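Local coordinates for protein cyanuric acid amidohydrolase (Azorhizobium caulinodans, PDB 4NQ3) that hydrolytically opens the s-triazine ring of cyanuric acid, giving carboxybiuret, which decarboxylates spontaneously to biuret, in the breakdown of s-triazine compounds such as atrazine, at residues P115-E120 and V128-Q133. Sequence-based numbering, arbitrary orientation.
Sequences PDLPFE and VRMVAQ
Two proline rings, P115 and P118, receive the side chain of M130 in different ways. The selenium sits over one face of the P115 ring, on its CD side, with P115 CD 4.4 Å from M130 SE. The P118 ring instead turns its CD corner to the terminal methyl, with M130 CE lying roughly in line with the ring plane and 4.1 Å from P118 CD.

M130, modelled as selenomethionine, supplies the helix side of the contact. It leaves the helix with CG anti to the backbone N (chi1 -176°) and stays extended through chi2. A bend at chi3 (-58°) then turns CE away from the line of the chain, setting the selenium by P115 and the methyl by D116 O and P118 CD.

P115 O is 3.5 Å from M130 SE, which lies well out of the plane of that peptide; D116 O comes to 4.0 Å from M130 CE. L117 adds a single branch shared by both atoms: its CD1 is 3.9 Å from M130 CE and 4.1 Å from M130 SE, and the two side chains run across one another at a slant. All of this is van der Waals packing, with one helix residue gripped by four consecutive loop residues.

The loop 115-120 follows strand 106-113 and leads into helix 125-141, so the contact folds the connection back against the first turns of its own helix, at the surface of what is predicted to be repeating unit B. M130 also rests on T114. L117, the buried side of the contact, packs on P158, is tied through its backbone to L232, and has its side chain about 9 Å from that of the substrate-binding S227. The loop thus lies against helix 125-141, whose other face packs through V128 and V131 on A190 and S191 of helix 180-199.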
# COMPACT_ATOMS: atom_id res chain seq x y z
N PRO A 115 -24.26 -19.66 -15.59
CA PRO A 115 -24.53 -18.48 -16.40
C PRO A 115 -24.04 -17.27 -15.64
O PRO A 115 -23.74 -17.37 -14.43
CB PRO A 115 -26.05 -18.46 -16.52
CG PRO A 115 -26.48 -19.82 -16.10
CD PRO A 115 -25.50 -20.26 -15.08
N ASP A 116 -24.06 -16.12 -16.30
CA ASP A 116 -23.71 -14.89 -15.65
C ASP A 116 -24.59 -14.69 -14.42
O ASP A 116 -25.73 -15.17 -14.36
CB ASP A 116 -23.85 -13.74 -16.64
CG ASP A 116 -22.63 -13.61 -17.54
OD1 ASP A 116 -21.77 -14.55 -17.51
OD2 ASP A 116 -22.54 -12.60 -18.28
N LEU A 117 -24.03 -14.02 -13.42
CA LEU A 117 -24.72 -13.74 -12.17
C LEU A 117 -25.21 -12.30 -12.15
O LEU A 117 -24.38 -11.38 -12.14
CB LEU A 117 -23.78 -13.97 -10.99
CG LEU A 117 -24.32 -13.56 -9.62
CD1 LEU A 117 -25.42 -14.50 -9.18
CD2 LEU A 117 -23.19 -13.47 -8.60
N PRO A 118 -26.54 -12.11 -12.11
CA PRO A 118 -27.16 -10.77 -11.96
C PRO A 118 -26.56 -10.03 -10.78
O PRO A 118 -26.42 -10.63 -9.72
CB PRO A 118 -28.63 -11.08 -11.71
CG PRO A 118 -28.83 -12.48 -12.24
CD PRO A 118 -27.53 -13.19 -12.04
N PHE A 119 -26.17 -8.77 -10.97
CA PHE A 119 -25.46 -8.04 -9.92
C PHE A 119 -26.27 -7.96 -8.63
O PHE A 119 -25.72 -7.80 -7.54
CB PHE A 119 -25.12 -6.63 -10.40
CG PHE A 119 -24.04 -6.59 -11.44
CD1 PHE A 119 -23.08 -7.58 -11.49
CD2 PHE A 119 -24.02 -5.59 -12.40
CE1 PHE A 119 -22.08 -7.55 -12.46
CE2 PHE A 119 -23.04 -5.55 -13.39
CZ PHE A 119 -22.07 -6.53 -13.42
N GLU A 120 -27.59 -8.07 -8.74
CA GLU A 120 -28.44 -7.94 -7.57
C GLU A 120 -28.66 -9.29 -6.90
O GLU A 120 -29.37 -9.38 -5.89
CB GLU A 120 -29.77 -7.30 -7.95
CG GLU A 120 -30.55 -8.06 -9.00
CD GLU A 120 -30.11 -7.72 -10.42
OE1 GLU A 120 -30.96 -7.82 -11.33
OE2 GLU A 120 -28.93 -7.32 -10.61
N VAL A 128 -26.41 -18.10 -3.98
CA VAL A 128 -26.34 -19.35 -3.24
C VAL A 128 -26.92 -20.50 -4.03
O VAL A 128 -26.30 -21.56 -4.14
CB VAL A 128 -27.08 -19.28 -1.91
CG1 VAL A 128 -27.02 -20.65 -1.27
CG2 VAL A 128 -26.47 -18.21 -0.99
N ARG A 129 -28.11 -20.28 -4.59
CA ARG A 129 -28.79 -21.35 -5.32
C ARG A 129 -28.05 -21.66 -6.60
O ARG A 129 -27.97 -22.82 -7.01
CB ARG A 129 -30.23 -20.99 -5.61
CG ARG A 129 -31.12 -20.89 -4.37
CD ARG A 129 -32.54 -20.63 -4.81
NE ARG A 129 -33.27 -19.78 -3.88
CZ ARG A 129 -33.72 -20.17 -2.69
NH1 ARG A 129 -33.52 -21.41 -2.25
NH2 ARG A 129 -34.37 -19.29 -1.93
N MSE A 130 -27.50 -20.63 -7.22
CA MSE A 130 -26.82 -20.82 -8.51
C MSE A 130 -25.61 -21.73 -8.33
O MSE A 130 -25.43 -22.69 -9.07
CB MSE A 130 -26.41 -19.47 -9.11
CG MSE A 130 -25.80 -19.60 -10.47
SE MSE A 130 -25.44 -17.92 -11.37
CE MSE A 130 -27.25 -17.20 -11.33
N VAL A 131 -24.81 -21.44 -7.31
CA VAL A 131 -23.61 -22.20 -7.06
C VAL A 131 -23.97 -23.61 -6.59
O VAL A 131 -23.38 -24.59 -7.06
CB VAL A 131 -22.74 -21.48 -6.00
CG1 VAL A 131 -21.63 -22.36 -5.51
CG2 VAL A 131 -22.17 -20.18 -6.58
N ALA A 132 -24.98 -23.71 -5.73
CA ALA A 132 -25.42 -25.00 -5.23
C ALA A 132 -25.76 -25.95 -6.37
O ALA A 132 -25.36 -27.12 -6.36
CB ALA A 132 -26.61 -24.83 -4.34
N GLN A 133 -26.51 -25.44 -7.35
CA GLN A 133 -26.89 -26.22 -8.52
C GLN A 133 -25.65 -26.66 -9.28
O GLN A 133 -25.53 -27.82 -9.66
CB GLN A 133 -27.85 -25.44 -9.43
CG GLN A 133 -29.34 -25.65 -9.09
CD GLN A 133 -30.26 -24.48 -9.55
OE1 GLN A 133 -29.84 -23.55 -10.24
NE2 GLN A 133 -31.53 -24.53 -9.10